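Local coordinates for protein glycoside hydrolase (Streptococcus pneumoniae serotype 4, PDB 6ORH) that is a family 29 glycoside hydrolase that probably acts as an alpha-L-fucosidase, removing fucose from host-derived carbohydrate antigens, at residues 220-231 with 242-253. The protein carries 2 engineered substitutions. Numbering follows the deposited sequence.
Sequences GDPLWQKVNPDK and QHGDPSGTIFSI
A short antiparallel pairing with a classic beta bulge joins K226-V227 to I250-F251 at the start of strand 250-259, which runs on into the parallel sheet of the TIM-barrel-type fucosidase fold. The bulge sets two consecutive residues, T249 and I250, against V227, whose carbonyl O accepts from T249 N at 3.0 Å and from I250 N at 3.1 Å; V227 N returns a bond to I250 O. Two residues before V227, Q225 O receives S252 N and also lies over the centre of the F251 ring, 3.4 Å above its plane. On the face shared by V227 and I250, V227 CG2 packs against I250 CG1 and S252 CB, and I250 CD1 touches CG of the P229 ring.

The chain leaving helix 238-243 turns at G244, whose positive phi carries D245 N to K226 O. A type I turn, D245-G248, follows, reinforced by an Asx turn in which S247 N approaches D245 OD1 from above the carboxylate plane. The K226 side chain runs alongside this turn: with CG lying between the backbone N and the carbonyl carbon (chi1 53°) and the rest of the chain extended, NZ reaches P246 O at 3.0 Å, above the carbonyl plane, and both NZ and this oxygen also bond Q437. P246 crosses the W224 indole at about a right angle, its CA over one face, 3.9 Å from the centroid of the five-membered ring and only 3° off the normal, a CH-pi contact. The other D245 oxygen, OD2, is bonded by Y240 OH and has a long salt bridge to K231.

Near the cis peptide before P222, Q242 O accepts G220 N, and W224 N binds H243 O. The H243 ring, which also meets H411 of the second subunit, directs ND1 edge-on to P222 O at 2.8 Å, in the carbonyl plane.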
loop_
_atom_site.group_PDB
_atom_site.type_symbol
_atom_site.label_atom_id
_atom_site.label_comp_id
_atom_site.label_asym_id
_atom_site.label_seq_id
_atom_site.Cartn_x
_atom_site.Cartn_y
_atom_site.Cartn_z
ATOM N N GLY A 220 5.504 5.685 -0.871
ATOM C CA GLY A 220 4.053 5.766 -1.015
ATOM C C GLY A 220 3.578 5.650 -2.468
ATOM O O GLY A 220 4.352 5.705 -3.432
ATOM N N ASP A 221 2.253 5.463 -2.585
ATOM C CA ASP A 221 1.563 5.658 -3.850
ATOM C C ASP A 221 0.434 6.627 -3.532
ATOM O O ASP A 221 -0.471 6.267 -2.779
ATOM C CB ASP A 221 1.097 4.335 -4.456
ATOM C CG ASP A 221 0.652 4.452 -5.912
ATOM O OD1 ASP A 221 1.195 5.310 -6.618
ATOM O OD2 ASP A 221 -0.202 3.655 -6.324
ATOM N N PRO A 222 0.464 7.876 -4.024
ATOM C CA PRO A 222 1.416 8.345 -5.031
ATOM C C PRO A 222 2.818 8.565 -4.465
ATOM O O PRO A 222 2.974 8.754 -3.261
ATOM C CB PRO A 222 0.873 9.737 -5.419
ATOM C CG PRO A 222 0.074 10.187 -4.195
ATOM C CD PRO A 222 -0.524 8.915 -3.673
ATOM N N LEU A 223 3.823 8.508 -5.357
ATOM C CA LEU A 223 5.140 9.059 -5.040
ATOM C C LEU A 223 5.482 10.126 -6.069
ATOM O O LEU A 223 5.899 9.806 -7.194
ATOM C CB LEU A 223 6.242 7.984 -4.970
ATOM C CG LEU A 223 7.655 8.577 -4.747
ATOM C CD1 LEU A 223 7.761 9.300 -3.399
ATOM C CD2 LEU A 223 8.773 7.531 -4.906
ATOM N N TRP A 224 5.305 11.394 -5.669
ATOM C CA TRP A 224 5.825 12.526 -6.426
ATOM C C TRP A 224 7.272 12.768 -6.003
ATOM O O TRP A 224 7.554 12.933 -4.799
ATOM C CB TRP A 224 4.956 13.769 -6.150
ATOM C CG TRP A 224 3.536 13.569 -6.579
ATOM C CD1 TRP A 224 2.431 13.246 -5.830
ATOM C CD2 TRP A 224 3.080 13.700 -7.938
ATOM N NE1 TRP A 224 1.309 13.157 -6.633
ATOM C CE2 TRP A 224 1.693 13.443 -7.925
ATOM C CE3 TRP A 224 3.745 13.980 -9.151
ATOM C CZ2 TRP A 224 0.937 13.438 -9.102
ATOM C CZ3 TRP A 224 2.986 14.031 -10.311
ATOM C CH2 TRP A 224 1.608 13.774 -10.265
ATOM N N GLN A 225 8.194 12.722 -6.971
ATOM C CA GLN A 225 9.605 12.959 -6.668
ATOM C C GLN A 225 9.875 14.461 -6.720
ATOM O O GLN A 225 10.664 14.943 -7.536
ATOM C CB GLN A 225 10.493 12.180 -7.655
ATOM C CG GLN A 225 10.368 10.673 -7.489
ATOM C CD GLN A 225 11.097 10.128 -6.282
ATOM O OE1 GLN A 225 10.979 10.615 -5.154
ATOM N NE2 GLN A 225 11.884 9.075 -6.497
ATOM N N LYS A 226 9.186 15.191 -5.845
ATOM C CA LYS A 226 9.273 16.655 -5.797
ATOM C C LYS A 226 8.646 17.096 -4.473
ATOM O O LYS A 226 7.711 16.445 -3.987
ATOM C CB LYS A 226 8.572 17.322 -7.008
ATOM C CG LYS A 226 7.126 16.917 -7.281
ATOM C CD LYS A 226 6.545 17.734 -8.455
ATOM C CE LYS A 226 5.121 17.338 -8.808
ATOM N NZ LYS A 226 4.566 18.198 -9.907
ATOM N N VAL A 227 9.144 18.222 -3.935
ATOM C CA VAL A 227 8.653 18.794 -2.679
ATOM C C VAL A 227 8.881 20.296 -2.736
ATOM O O VAL A 227 9.587 20.777 -3.594
ATOM C CB VAL A 227 9.424 18.225 -1.468
ATOM C CG1 VAL A 227 9.088 16.756 -1.173
ATOM C CG2 VAL A 227 10.925 18.460 -1.551
ATOM N N ASN A 228 8.285 21.016 -1.772
ATOM C CA ASN A 228 8.612 22.395 -1.485
ATOM C C ASN A 228 9.550 22.397 -0.278
ATOM O O ASN A 228 9.187 21.845 0.759
ATOM C CB ASN A 228 7.305 23.133 -1.195
ATOM C CG ASN A 228 7.547 24.611 -0.986
ATOM O OD1 ASN A 228 8.588 25.001 -0.457
ATOM N ND2 ASN A 228 6.593 25.438 -1.412
ATOM N N PRO A 229 10.782 22.941 -0.399
ATOM C CA PRO A 229 11.769 22.861 0.676
ATOM C C PRO A 229 11.257 23.483 1.971
ATOM O O PRO A 229 11.687 23.099 3.055
ATOM C CB PRO A 229 12.993 23.645 0.188
ATOM C CG PRO A 229 12.831 23.699 -1.319
ATOM C CD PRO A 229 11.347 23.583 -1.598
ATOM N N ASP A 230 10.319 24.432 1.868
ATOM C CA ASP A 230 9.808 25.073 3.065
ATOM C C ASP A 230 8.896 24.176 3.892
ATOM O O ASP A 230 8.523 24.547 5.022
ATOM C CB ASP A 230 9.106 26.386 2.682
ATOM C CG ASP A 230 10.073 27.532 2.443
ATOM O OD1 ASP A 230 11.289 27.366 2.700
ATOM O OD2 ASP A 230 9.600 28.622 2.064
ATOM N N LYS A 231 8.552 22.979 3.378
ATOM C CA LYS A 231 7.776 22.026 4.138
ATOM C C LYS A 231 8.631 20.810 4.520
ATOM O O LYS A 231 8.087 19.762 4.855
ATOM C CB LYS A 231 6.524 21.653 3.338
ATOM C CG LYS A 231 5.513 22.806 3.280
ATOM C CD LYS A 231 4.098 22.403 2.930
ATOM C CE LYS A 231 4.005 22.125 1.456
ATOM N NZ LYS A 231 2.596 21.873 1.046
ATOM N N GLN A 242 6.862 10.685 2.299
ATOM C CA GLN A 242 6.598 9.361 1.733
ATOM C C GLN A 242 5.901 9.452 0.377
ATOM O O GLN A 242 6.031 8.539 -0.444
ATOM C CB GLN A 242 5.767 8.604 2.770
ATOM C CG GLN A 242 5.200 7.263 2.327
ATOM C CD GLN A 242 4.496 6.612 3.508
ATOM O OE1 GLN A 242 5.147 6.099 4.424
ATOM N NE2 GLN A 242 3.165 6.641 3.517
ATOM N N HIS A 243 5.145 10.544 0.159
ATOM C CA HIS A 243 4.362 10.681 -1.069
ATOM C C HIS A 243 4.856 11.837 -1.929
ATOM O O HIS A 243 4.412 11.974 -3.075
ATOM C CB HIS A 243 2.875 10.926 -0.758
ATOM C CG HIS A 243 2.240 9.783 -0.058
ATOM N ND1 HIS A 243 1.801 8.650 -0.738
ATOM C CD2 HIS A 243 1.937 9.576 1.257
ATOM C CE1 HIS A 243 1.281 7.774 0.105
ATOM N NE2 HIS A 243 1.376 8.312 1.350
ATOM N N GLY A 244 5.723 12.691 -1.361
ATOM C CA GLY A 244 6.059 13.960 -1.992
ATOM C C GLY A 244 4.841 14.877 -2.145
ATOM O O GLY A 244 3.817 14.690 -1.505
ATOM N N ASP A 245 5.004 15.862 -3.032
ATOM C CA ASP A 245 4.077 16.982 -3.121
ATOM C C ASP A 245 3.651 17.138 -4.578
ATOM O O ASP A 245 4.497 17.428 -5.437
ATOM C CB ASP A 245 4.794 18.239 -2.668
ATOM C CG ASP A 245 3.906 19.473 -2.496
ATOM O OD1 ASP A 245 2.782 19.491 -3.065
ATOM O OD2 ASP A 245 4.368 20.405 -1.790
ATOM N N PRO A 246 2.351 16.963 -4.896
ATOM C CA PRO A 246 1.887 17.180 -6.259
ATOM C C PRO A 246 2.222 18.561 -6.790
ATOM O O PRO A 246 2.260 18.758 -8.003
ATOM C CB PRO A 246 0.358 17.053 -6.177
ATOM C CG PRO A 246 0.091 16.299 -4.921
ATOM C CD PRO A 246 1.263 16.577 -4.001
ATOM N N SER A 247 2.412 19.542 -5.885
ATOM C CA SER A 247 2.770 20.885 -6.286
ATOM C C SER A 247 4.184 21.220 -5.829
ATOM O O SER A 247 4.517 22.376 -5.606
ATOM C CB SER A 247 1.771 21.890 -5.696
ATOM O OG SER A 247 0.456 21.641 -6.198
ATOM N N GLY A 248 5.072 20.210 -5.764
ATOM C CA GLY A 248 6.443 20.514 -5.354
ATOM C C GLY A 248 7.210 21.449 -6.299
ATOM O O GLY A 248 6.954 21.485 -7.509
ATOM N N THR A 249 8.164 22.229 -5.745
ATOM C CA THR A 249 8.909 23.264 -6.454
ATOM C C THR A 249 10.314 22.808 -6.865
ATOM O O THR A 249 10.917 23.462 -7.719
ATOM C CB THR A 249 8.954 24.583 -5.659
ATOM O OG1 THR A 249 9.453 24.266 -4.363
ATOM C CG2 THR A 249 7.572 25.185 -5.528
ATOM N N ILE A 250 10.863 21.755 -6.221
ATOM C CA ILE A 250 12.166 21.200 -6.566
ATOM C C ILE A 250 11.996 19.705 -6.812
ATOM O O ILE A 250 11.138 19.071 -6.203
ATOM C CB ILE A 250 13.244 21.431 -5.477
ATOM C CG1 ILE A 250 12.908 20.653 -4.201
ATOM C CG2 ILE A 250 13.391 22.934 -5.188
ATOM C CD1 ILE A 250 14.055 20.531 -3.161
ATOM N N PHE A 251 12.811 19.174 -7.747
ATOM C CA PHE A 251 12.861 17.719 -7.926
ATOM C C PHE A 251 13.632 17.120 -6.752
ATOM O O PHE A 251 14.711 17.610 -6.388
ATOM C CB PHE A 251 13.503 17.368 -9.270
ATOM C CG PHE A 251 13.247 15.932 -9.687
ATOM C CD1 PHE A 251 13.949 14.887 -9.091
ATOM C CD2 PHE A 251 12.241 15.617 -10.585
ATOM C CE1 PHE A 251 13.685 13.556 -9.442
ATOM C CE2 PHE A 251 11.990 14.290 -10.940
ATOM C CZ PHE A 251 12.712 13.256 -10.376
ATOM N N SER A 252 13.057 16.052 -6.168
ATOM C CA SER A 252 13.597 15.516 -4.921
ATOM C C SER A 252 13.387 14.001 -4.954
ATOM O O SER A 252 12.247 13.574 -5.129
ATOM C CB SER A 252 12.808 16.142 -3.756
ATOM O OG SER A 252 13.126 15.464 -2.522
ATOM N N ILE A 253 14.479 13.227 -4.815
ATOM C CA ILE A 253 14.323 11.767 -4.716
ATOM C C ILE A 253 14.035 11.380 -3.262
ATOM O O ILE A 253 14.870 11.685 -2.394
ATOM C CB ILE A 253 15.619 11.102 -5.188
ATOM C CG1 ILE A 253 15.863 11.379 -6.677
ATOM C CG2 ILE A 253 15.623 9.603 -4.881
ATOM C CD1 ILE A 253 17.228 10.938 -7.146
HETATM O O HOH W 1 4.500 24.375 -3.528
#